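Local atomic coordinates of sesquisabinene B synthase 2 (Santalum album, PDB entry 6A2A), a protein that probably cyclises farnesyl diphosphate to sesquisabinene B, as expected of a plant terpene synthase that uses magnesium or manganese ions. Residues A[145-150]-A[180-185]; A[223-228]-A[559-564]; A[333-338]-A[355-360]. All blocks are in the same frame, centred on the assembly; numbering follows the deposited sequence.

Followed from the N terminus, the chain closes three loops, each tied differently. Contact 1 comes first: strand 147-148 is joined to helix 178-192 by a surface salt bridge, closing a loop of 29 residues within the N-terminal terpene synthase domain. Contact 2 opens later, on helix 220-232, and closes near the C terminus, where 559-564 follows helix 546-558; it thereby spans most of the remaining chain. Nested within that long loop is contact 3, which packs neighbouring helices 325-337 and 348-372 of the metal-binding domain. Contacts 1 and 3 lie on opposite sides of the chain's centre, their own centres about 54 Å apart.

Contact 1: residues A[145-150]-A[180-185]; sequences RFKDTD and LDEART
Lys147 and Glu182 carry this contact between them, and its chemistry is ionic. Lys147 NZ donates to Glu182 OE1 at 2.9 Å, a hydrogen bond that is also a salt bridge. The carboxylate receives the ammonium group on the syn side of OE1, 21° out of its own plane. Lys147 CE follows close behind at 3.1 Å from Glu182 OE1, placing the end of the lysine beside one oxygen of the carboxylate. The two side chains cross at about a right angle: the lysine bends at chi3 (62°), whereas the glutamate runs extended beyond CG from its helix. Only 68 Å² is buried in all, as expected of two partly exposed residues meeting at the surface.

Apolar cover comes from the other strand of the hairpin, where Phe152 touches Lys147, Glu182 and Ala183, and so lies against both partners of the ion pair.

A side-chain-to-backbone hydrogen bond shapes the 145-150 side. Asp148 OD1 accepts from Asp150 N at 2.8 Å, with an N-H...O angle of 138°, which forms an Asx turn. The turn starts at the last residue of strand 147-148 and leads into strand 151-152. The arrangement is thus a two-stranded antiparallel beta hairpin docked on helix 178-192, a small sheet within the otherwise helical N-terminal part of a plant terpene synthase.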
loop_
_atom_site.group_PDB
_atom_site.type_symbol
_atom_site.label_atom_id
_atom_site.label_comp_id
_atom_site.label_asym_id
_atom_site.label_seq_id
_atom_site.Cartn_x
_atom_site.Cartn_y
_atom_site.Cartn_z
ATOM N N ARG A 145 -51.815 11.147 25.979
ATOM C CA ARG A 145 -53.174 10.915 25.522
ATOM C C ARG A 145 -53.456 9.509 25.076
ATOM O O ARG A 145 -54.582 9.148 24.904
ATOM C CB ARG A 145 -53.586 11.901 24.466
ATOM C CG ARG A 145 -53.248 11.491 23.088
ATOM C CD ARG A 145 -53.620 12.543 22.088
ATOM N NE ARG A 145 -53.244 13.864 22.518
ATOM C CZ ARG A 145 -54.033 14.931 22.501
ATOM N NH1 ARG A 145 -55.265 14.870 22.047
ATOM N NH2 ARG A 145 -53.559 16.071 22.930
ATOM N N PHE A 146 -52.415 8.714 24.925
ATOM C CA PHE A 146 -52.569 7.330 24.560
ATOM C C PHE A 146 -52.576 6.455 25.796
ATOM O O PHE A 146 -52.576 5.274 25.705
ATOM C CB PHE A 146 -51.509 6.910 23.542
ATOM C CG PHE A 146 -51.577 7.664 22.261
ATOM C CD1 PHE A 146 -52.485 7.331 21.303
ATOM C CD2 PHE A 146 -50.763 8.727 22.025
ATOM C CE1 PHE A 146 -52.543 8.019 20.135
ATOM C CE2 PHE A 146 -50.835 9.427 20.866
ATOM C CZ PHE A 146 -51.725 9.072 19.914
ATOM N N LYS A 147 -52.552 7.058 26.974
ATOM C CA LYS A 147 -52.631 6.297 28.170
ATOM C C LYS A 147 -53.868 6.672 28.962
ATOM O O LYS A 147 -54.439 7.679 28.746
ATOM C CB LYS A 147 -51.435 6.519 29.082
ATOM C CG LYS A 147 -50.094 6.685 28.417
ATOM C CD LYS A 147 -49.097 7.432 29.281
ATOM C CE LYS A 147 -48.820 6.693 30.553
ATOM N NZ LYS A 147 -48.237 7.544 31.593
ATOM N N ASP A 148 -54.220 5.797 29.862
ATOM C CA ASP A 148 -55.246 5.998 30.852
ATOM C C ASP A 148 -54.595 5.830 32.227
ATOM O O ASP A 148 -53.402 5.723 32.346
ATOM C CB ASP A 148 -56.411 5.038 30.678
ATOM C CG ASP A 148 -56.026 3.600 30.798
ATOM O OD1 ASP A 148 -55.282 3.188 31.676
ATOM O OD2 ASP A 148 -56.561 2.850 30.009
ATOM N N THR A 149 -55.392 5.818 33.269
ATOM C CA THR A 149 -54.864 5.695 34.595
ATOM C C THR A 149 -53.941 4.504 34.851
ATOM O O THR A 149 -53.027 4.610 35.627
ATOM C CB THR A 149 -55.990 5.811 35.631
ATOM O OG1 THR A 149 -56.706 7.010 35.378
ATOM C CG2 THR A 149 -55.448 5.847 36.986
ATOM N N ASP A 150 -54.168 3.375 34.208
ATOM C CA ASP A 150 -53.299 2.246 34.381
ATOM C C ASP A 150 -52.112 2.103 33.398
ATOM O O ASP A 150 -51.348 1.198 33.527
ATOM C CB ASP A 150 -54.118 0.983 34.361
ATOM C CG ASP A 150 -55.053 0.894 35.528
ATOM O OD1 ASP A 150 -54.885 1.646 36.484
ATOM O OD2 ASP A 150 -55.939 0.048 35.485
ATOM N N LEU A 180 -41.631 7.246 27.893
ATOM C CA LEU A 180 -41.009 6.519 26.784
ATOM C C LEU A 180 -40.543 5.137 27.240
ATOM O O LEU A 180 -40.592 4.207 26.419
ATOM C CB LEU A 180 -39.891 7.354 26.183
ATOM C CG LEU A 180 -40.295 8.784 25.843
ATOM C CD1 LEU A 180 -39.149 9.609 25.320
ATOM C CD2 LEU A 180 -41.407 8.751 24.807
ATOM N N ASP A 181 -40.123 4.975 28.498
ATOM C CA ASP A 181 -39.829 3.652 29.020
ATOM C C ASP A 181 -41.086 2.774 29.066
ATOM O O ASP A 181 -41.056 1.578 28.790
ATOM C CB ASP A 181 -39.348 3.708 30.451
ATOM C CG ASP A 181 -37.986 4.371 30.572
ATOM O OD1 ASP A 181 -37.097 3.977 29.804
ATOM O OD2 ASP A 181 -37.829 5.294 31.416
ATOM N N GLU A 182 -42.193 3.395 29.472
ATOM C CA GLU A 182 -43.485 2.675 29.511
ATOM C C GLU A 182 -43.878 2.267 28.066
ATOM O O GLU A 182 -44.439 1.149 27.864
ATOM C CB GLU A 182 -44.588 3.576 30.069
ATOM C CG GLU A 182 -44.618 3.701 31.591
ATOM C CD GLU A 182 -45.337 4.933 32.172
ATOM O OE1 GLU A 182 -45.950 5.722 31.413
ATOM O OE2 GLU A 182 -45.232 5.133 33.399
ATOM N N ALA A 183 -43.678 3.170 27.112
ATOM C CA ALA A 183 -44.006 2.936 25.695
ATOM C C ALA A 183 -43.209 1.746 25.177
ATOM O O ALA A 183 -43.723 0.839 24.500
ATOM C CB ALA A 183 -43.705 4.151 24.884
ATOM N N ARG A 184 -41.925 1.727 25.509
ATOM C CA ARG A 184 -41.085 0.591 25.088
ATOM C C ARG A 184 -41.584 -0.730 25.670
ATOM O O ARG A 184 -41.725 -1.734 24.924
ATOM C CB ARG A 184 -39.614 0.809 25.474
ATOM C CG ARG A 184 -38.730 -0.385 25.137
ATOM C CD ARG A 184 -37.299 -0.298 25.680
ATOM N NE ARG A 184 -37.335 -0.370 27.132
ATOM C CZ ARG A 184 -37.413 -1.493 27.825
ATOM N NH1 ARG A 184 -37.449 -2.660 27.205
ATOM N NH2 ARG A 184 -37.454 -1.458 29.150
ATOM N N THR A 185 -41.869 -0.798 26.969
ATOM C CA THR A 185 -42.294 -2.008 27.604
ATOM C C THR A 185 -43.650 -2.450 27.002
ATOM O O THR A 185 -43.812 -3.613 26.697
ATOM C CB THR A 185 -42.418 -1.822 29.132
ATOM O OG1 THR A 185 -41.109 -1.510 29.627
ATOM C CG2 THR A 185 -42.899 -3.064 29.850
#

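Contact 2: residues A[223-228]-A[559-564]; sequences EARWFI and HPIPLN
The carbonyl O of His559 is gripped twice, by a water that links it to Arg225 and by Gln253 NE2 of helix 239-270. That water donates to His559 O at 2.7 Å and accepts from Arg225 NE at 3.0 Å, lying at the edge of the guanidinium group and in its plane. A second water makes a matching bridge one residue further on, taking a hydrogen from Arg225 NH2 at 3.0 Å and giving one to Pro560 O at 2.9 Å. The remaining nitrogen, NH1, forms a salt bridge with Asp229, one turn along the same helix, so all three guanidinium nitrogens have a named partner.

One face of the same planar group is met by Ile561. Its CG1 stands 3.5 Å above the guanidinium plane, offset toward the rim, and its closest arginine atom is NE at 3.6 Å from CG1. The two side chains run antiparallel alongside each other. The bend at chi2 (64°) turns the arginine chain off its initial course, and its end approaches 559-564 more closely than its first bond would suggest. Apolar packing continues at Ile228, whose CD1 meets Ile561 CD1 tip to tip at 3.7 Å. Ile561 thus touches both a charged and an apolar side chain of the helix, while its backbone N is bonded to Asn250.

His559 is the first residue to leave helix 546-558, and the segment 559-564 has no regular structure. Two successive carbonyls, of His559 and Pro560, each accept from a bridging water, and the C-terminal segment is joined to helix 220-232 by solvent bridges and van der Waals packing. The salt bridge to Asp229, with the waters, probably fixes the rotation of the guanidinium and leaves a face to the isoleucine.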
loop_
_atom_site.group_PDB
_atom_site.type_symbol
_atom_site.label_atom_id
_atom_site.label_comp_id
_atom_site.label_asym_id
_atom_site.label_seq_id
_atom_site.Cartn_x
_atom_site.Cartn_y
_atom_site.Cartn_z
ATOM N N GLU A 223 -28.623 -1.958 7.166
ATOM C CA GLU A 223 -30.081 -1.744 7.146
ATOM C C GLU A 223 -30.530 -1.377 5.726
ATOM O O GLU A 223 -31.646 -1.793 5.315
ATOM C CB GLU A 223 -30.500 -0.648 8.139
ATOM C CG GLU A 223 -32.017 -0.466 8.234
ATOM C CD GLU A 223 -32.816 -1.673 8.690
ATOM O OE1 GLU A 223 -32.255 -2.733 9.129
ATOM O OE2 GLU A 223 -34.101 -1.604 8.485
ATOM N N ALA A 224 -29.739 -0.619 5.020
ATOM C CA ALA A 224 -30.118 -0.174 3.669
ATOM C C ALA A 224 -30.332 -1.399 2.765
ATOM O O ALA A 224 -31.320 -1.453 1.993
ATOM C CB ALA A 224 -29.111 0.758 3.089
ATOM N N ARG A 225 -29.427 -2.349 2.842
ATOM C CA ARG A 225 -29.564 -3.507 1.963
ATOM C C ARG A 225 -30.790 -4.353 2.320
ATOM O O ARG A 225 -31.442 -4.903 1.403
ATOM C CB ARG A 225 -28.343 -4.423 2.037
ATOM C CG ARG A 225 -28.391 -5.566 1.031
ATOM C CD ARG A 225 -28.363 -5.075 -0.395
ATOM N NE ARG A 225 -28.662 -6.200 -1.321
ATOM C CZ ARG A 225 -29.882 -6.606 -1.682
ATOM N NH1 ARG A 225 -30.954 -6.063 -1.135
ATOM N NH2 ARG A 225 -30.026 -7.530 -2.636
ATOM N N TRP A 226 -31.073 -4.532 3.601
ATOM C CA TRP A 226 -32.252 -5.263 4.037
ATOM C C TRP A 226 -33.511 -4.503 3.582
ATOM O O TRP A 226 -34.476 -5.109 3.062
ATOM C CB TRP A 226 -32.267 -5.420 5.549
ATOM C CG TRP A 226 -33.427 -6.196 6.071
ATOM C CD1 TRP A 226 -33.528 -7.559 6.146
ATOM C CD2 TRP A 226 -34.690 -5.670 6.515
ATOM N NE1 TRP A 226 -34.740 -7.908 6.680
ATOM C CE2 TRP A 226 -35.466 -6.766 6.919
ATOM C CE3 TRP A 226 -35.217 -4.383 6.661
ATOM C CZ2 TRP A 226 -36.756 -6.609 7.429
ATOM C CZ3 TRP A 226 -36.495 -4.229 7.174
ATOM C CH2 TRP A 226 -37.239 -5.325 7.556
ATOM N N PHE A 227 -33.525 -3.195 3.836
ATOM C CA PHE A 227 -34.745 -2.409 3.587
ATOM C C PHE A 227 -34.997 -2.237 2.077
ATOM O O PHE A 227 -36.172 -2.025 1.705
ATOM C CB PHE A 227 -34.670 -1.074 4.315
ATOM C CG PHE A 227 -35.947 -0.305 4.215
ATOM C CD1 PHE A 227 -37.085 -0.766 4.838
ATOM C CD2 PHE A 227 -36.033 0.787 3.378
ATOM C CE1 PHE A 227 -38.293 -0.097 4.645
ATOM C CE2 PHE A 227 -37.212 1.490 3.249
ATOM C CZ PHE A 227 -38.343 1.031 3.876
ATOM N N ILE A 228 -33.991 -2.265 1.236
ATOM C CA ILE A 228 -34.236 -2.203 -0.220
ATOM C C ILE A 228 -35.190 -3.352 -0.620
ATOM O O ILE A 228 -36.148 -3.135 -1.357
ATOM C CB ILE A 228 -32.926 -2.216 -1.013
ATOM C CG1 ILE A 228 -32.273 -0.837 -1.005
ATOM C CG2 ILE A 228 -33.143 -2.710 -2.434
ATOM C CD1 ILE A 228 -30.839 -0.872 -1.440
ATOM N N HIS A 559 -21.981 -9.050 -3.679
ATOM C CA HIS A 559 -22.985 -9.203 -4.783
ATOM C C HIS A 559 -23.679 -7.880 -5.056
ATOM O O HIS A 559 -24.371 -7.380 -4.166
ATOM C CB HIS A 559 -24.058 -10.234 -4.432
ATOM C CG HIS A 559 -23.580 -11.643 -4.399
ATOM N ND1 HIS A 559 -24.015 -12.538 -3.451
ATOM C CD2 HIS A 559 -22.682 -12.308 -5.158
ATOM C CE1 HIS A 559 -23.408 -13.699 -3.627
ATOM N NE2 HIS A 559 -22.579 -13.582 -4.656
ATOM N N PRO A 560 -23.576 -7.365 -6.284
ATOM C CA PRO A 560 -24.383 -6.179 -6.609
ATOM C C PRO A 560 -25.874 -6.544 -6.571
ATOM O O PRO A 560 -26.239 -7.739 -6.633
ATOM C CB PRO A 560 -23.938 -5.720 -8.012
ATOM C CG PRO A 560 -22.607 -6.405 -8.221
ATOM C CD PRO A 560 -22.665 -7.679 -7.403
ATOM N N ILE A 561 -26.706 -5.525 -6.444
ATOM C CA ILE A 561 -28.164 -5.667 -6.567
ATOM C C ILE A 561 -28.493 -5.769 -8.059
ATOM O O ILE A 561 -28.022 -4.916 -8.836
ATOM C CB ILE A 561 -28.871 -4.468 -5.926
ATOM C CG1 ILE A 561 -28.518 -4.362 -4.441
ATOM C CG2 ILE A 561 -30.379 -4.555 -6.167
ATOM C CD1 ILE A 561 -29.198 -3.228 -3.722
ATOM N N PRO A 562 -29.261 -6.791 -8.461
ATOM C CA PRO A 562 -29.670 -6.865 -9.863
ATOM C C PRO A 562 -30.496 -5.630 -10.235
ATOM O O PRO A 562 -31.441 -5.301 -9.532
ATOM C CB PRO A 562 -30.550 -8.118 -9.962
ATOM C CG PRO A 562 -30.059 -8.993 -8.852
ATOM C CD PRO A 562 -29.546 -8.051 -7.774
ATOM N N LEU A 563 -30.079 -4.926 -11.273
ATOM C CA LEU A 563 -30.873 -3.824 -11.792
ATOM C C LEU A 563 -31.701 -4.349 -12.976
ATOM O O LEU A 563 -31.270 -5.233 -13.723
ATOM C CB LEU A 563 -29.942 -2.688 -12.218
ATOM C CG LEU A 563 -28.888 -2.287 -11.184
ATOM C CD1 LEU A 563 -27.935 -1.251 -11.741
ATOM C CD2 LEU A 563 -29.550 -1.794 -9.910
ATOM N N ASN A 564 -32.910 -3.839 -13.111
ATOM C CA ASN A 564 -33.678 -4.041 -14.331
ATOM C C ASN A 564 -33.788 -2.670 -15.008
ATOM O O ASN A 564 -34.823 -2.004 -14.927
ATOM C CB ASN A 564 -35.014 -4.734 -14.033
ATOM C CG ASN A 564 -36.165 -4.241 -14.887
ATOM O OD1 ASN A 564 -36.165 -4.417 -16.106
ATOM N ND2 ASN A 564 -37.149 -3.620 -14.253
HETATM O O HOH W 1 -26.507 -7.804 -2.649
HETATM O O HOH W 2 -28.283 -8.677 -4.842
#

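Contact 3: residues A[333-338]-A[355-360]; sequences DITNRW and LTMFNT
This is a buried, largely apolar contact between consecutive helices of the metal-binding domain: the C-terminal end of helix 325-337 packs on helix 348-372, burying 257 Å². Its main element is an aromatic pair. Phe358 CD1 stands 3.5 Å above the indole plane of Trp338, over its centre, and Phe358 CE1 comes within 3.4 Å of Trp338 NE1. With the planes inclined at 44°, the pair is oblique. With chi1 at -179°, the Phe358 ring extends away from its own backbone N, and its CD1-CE1 side comes to lie against the indole.

Helix 325-337 ends in a Schellman motif, and the indole leaves from this end. Trp338, the first residue beyond the helix, has a positive phi (50°), and two bonds run back into the last turn, one of them from Trp338 N to Thr335 O at 3.1 Å. That same carbonyl oxygen lies at the edge of the indole, in its plane, while NE1 is hydrogen-bonded to Asn362, farther along helix 348-372.

Thr335 supplies the second meeting point. Met357, bent at chi3, brings its CE to 3.2 Å from Thr335 OG1, a tight approach of methyl to hydroxyl oxygen; that hydroxyl is itself bonded to Phe331 O, one turn earlier. Met357 also touches Ile315 of helix 299-321, and its side chain is about 11 Å from that of Asp316, a magnesium-binding residue, although no metal is bound to this chain here. Across the dimer interface, Asn362 of the second subunit packs on Phe358.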
loop_
_atom_site.group_PDB
_atom_site.type_symbol
_atom_site.label_atom_id
_atom_site.label_comp_id
_atom_site.label_asym_id
_atom_site.label_seq_id
_atom_site.Cartn_x
_atom_site.Cartn_y
_atom_site.Cartn_z
ATOM N N ASP A 333 5.955 -3.104 26.894
ATOM C CA ASP A 333 7.053 -2.114 27.149
ATOM C C ASP A 333 7.569 -1.441 25.871
ATOM O O ASP A 333 7.829 -0.200 25.824
ATOM C CB ASP A 333 8.196 -2.855 27.867
ATOM C CG ASP A 333 9.427 -1.978 28.080
ATOM O OD1 ASP A 333 9.312 -0.928 28.697
ATOM O OD2 ASP A 333 10.514 -2.380 27.601
ATOM N N ILE A 334 7.724 -2.213 24.813
ATOM C CA ILE A 334 8.155 -1.652 23.517
ATOM C C ILE A 334 7.114 -0.631 23.066
ATOM O O ILE A 334 7.459 0.463 22.610
ATOM C CB ILE A 334 8.339 -2.783 22.497
ATOM C CG1 ILE A 334 9.659 -3.520 22.776
ATOM C CG2 ILE A 334 8.247 -2.286 21.062
ATOM C CD1 ILE A 334 9.810 -4.800 22.020
ATOM N N THR A 335 5.849 -0.994 23.254
ATOM C CA THR A 335 4.766 -0.122 22.759
ATOM C C THR A 335 4.770 1.170 23.583
ATOM O O THR A 335 4.747 2.274 23.041
ATOM C CB THR A 335 3.424 -0.850 22.832
ATOM O OG1 THR A 335 3.528 -2.020 22.033
ATOM C CG2 THR A 335 2.266 0.017 22.387
ATOM N N ASN A 336 4.893 1.032 24.923
ATOM C CA ASN A 336 4.904 2.166 25.845
ATOM C C ASN A 336 5.998 3.143 25.460
ATOM O O ASN A 336 5.797 4.345 25.494
ATOM C CB ASN A 336 5.142 1.756 27.299
ATOM C CG ASN A 336 3.963 1.083 27.961
ATOM O OD1 ASN A 336 2.831 1.158 27.476
ATOM N ND2 ASN A 336 4.233 0.374 29.050
ATOM N N ARG A 337 7.166 2.618 25.146
ATOM C CA ARG A 337 8.315 3.450 24.882
ATOM C C ARG A 337 8.471 3.778 23.395
ATOM O O ARG A 337 9.333 4.595 23.053
ATOM C CB ARG A 337 9.582 2.760 25.418
ATOM C CG ARG A 337 9.597 2.642 26.936
ATOM C CD ARG A 337 10.923 2.083 27.417
ATOM N NE ARG A 337 11.086 0.706 27.014
ATOM C CZ ARG A 337 11.856 0.279 26.010
ATOM N NH1 ARG A 337 12.606 1.143 25.353
ATOM N NH2 ARG A 337 11.881 -1.011 25.685
ATOM N N TRP A 338 7.652 3.208 22.529
ATOM C CA TRP A 338 7.764 3.431 21.057
ATOM C C TRP A 338 9.199 3.211 20.559
ATOM O O TRP A 338 9.748 3.994 19.782
ATOM C CB TRP A 338 7.177 4.796 20.672
ATOM C CG TRP A 338 6.463 4.774 19.364
ATOM C CD1 TRP A 338 6.794 5.458 18.229
ATOM C CD2 TRP A 338 5.327 3.952 19.037
ATOM N NE1 TRP A 338 5.905 5.144 17.227
ATOM C CE2 TRP A 338 4.991 4.238 17.697
ATOM C CE3 TRP A 338 4.523 3.070 19.758
ATOM C CZ2 TRP A 338 3.908 3.633 17.061
ATOM C CZ3 TRP A 338 3.454 2.467 19.132
ATOM C CH2 TRP A 338 3.156 2.752 17.803
ATOM N N LEU A 355 5.429 -5.293 15.120
ATOM C CA LEU A 355 6.044 -4.351 14.215
ATOM C C LEU A 355 5.012 -3.844 13.203
ATOM O O LEU A 355 5.136 -2.699 12.699
ATOM C CB LEU A 355 7.212 -5.017 13.483
ATOM C CG LEU A 355 8.451 -5.265 14.349
ATOM C CD1 LEU A 355 9.500 -6.072 13.587
ATOM C CD2 LEU A 355 9.025 -3.961 14.869
ATOM N N THR A 356 3.984 -4.633 12.909
ATOM C CA THR A 356 2.906 -4.115 12.059
ATOM C C THR A 356 2.105 -3.032 12.787
ATOM O O THR A 356 1.742 -2.024 12.203
ATOM C CB THR A 356 2.053 -5.244 11.511
ATOM O OG1 THR A 356 2.858 -6.131 10.718
ATOM C CG2 THR A 356 0.893 -4.698 10.704
ATOM N N MET A 357 1.799 -3.235 14.066
ATOM C CA MET A 357 1.185 -2.211 14.873
ATOM C C MET A 357 1.998 -0.919 14.837
ATOM O O MET A 357 1.460 0.158 14.633
ATOM C CB MET A 357 1.021 -2.676 16.328
ATOM C CG MET A 357 0.610 -1.541 17.287
ATOM S SD MET A 357 1.055 -1.972 18.981
ATOM C CE MET A 357 2.840 -1.762 18.919
ATOM N N PHE A 358 3.323 -1.044 15.017
ATOM C CA PHE A 358 4.225 0.083 15.046
ATOM C C PHE A 358 4.216 0.818 13.677
ATOM O O PHE A 358 4.020 2.014 13.637
ATOM C CB PHE A 358 5.617 -0.452 15.415
ATOM C CG PHE A 358 6.703 0.580 15.512
ATOM C CD1 PHE A 358 6.765 1.400 16.608
ATOM C CD2 PHE A 358 7.623 0.751 14.488
ATOM C CE1 PHE A 358 7.764 2.347 16.730
ATOM C CE2 PHE A 358 8.623 1.695 14.622
ATOM C CZ PHE A 358 8.689 2.468 15.741
ATOM N N ASN A 359 4.394 0.081 12.595
ATOM C CA ASN A 359 4.518 0.615 11.241
ATOM C C ASN A 359 3.193 1.267 10.802
ATOM O O ASN A 359 3.190 2.375 10.242
ATOM C CB ASN A 359 4.969 -0.417 10.209
ATOM C CG ASN A 359 6.407 -0.873 10.394
ATOM O OD1 ASN A 359 7.131 -0.291 11.174
ATOM N ND2 ASN A 359 6.770 -1.957 9.744
ATOM N N THR A 360 2.062 0.622 11.091
ATOM C CA THR A 360 0.788 1.151 10.722
ATOM C C THR A 360 0.450 2.418 11.533
ATOM O O THR A 360 -0.112 3.422 10.971
ATOM C CB THR A 360 -0.273 0.058 10.855
ATOM O OG1 THR A 360 -0.021 -0.960 9.879
ATOM C CG2 THR A 360 -1.667 0.610 10.668
#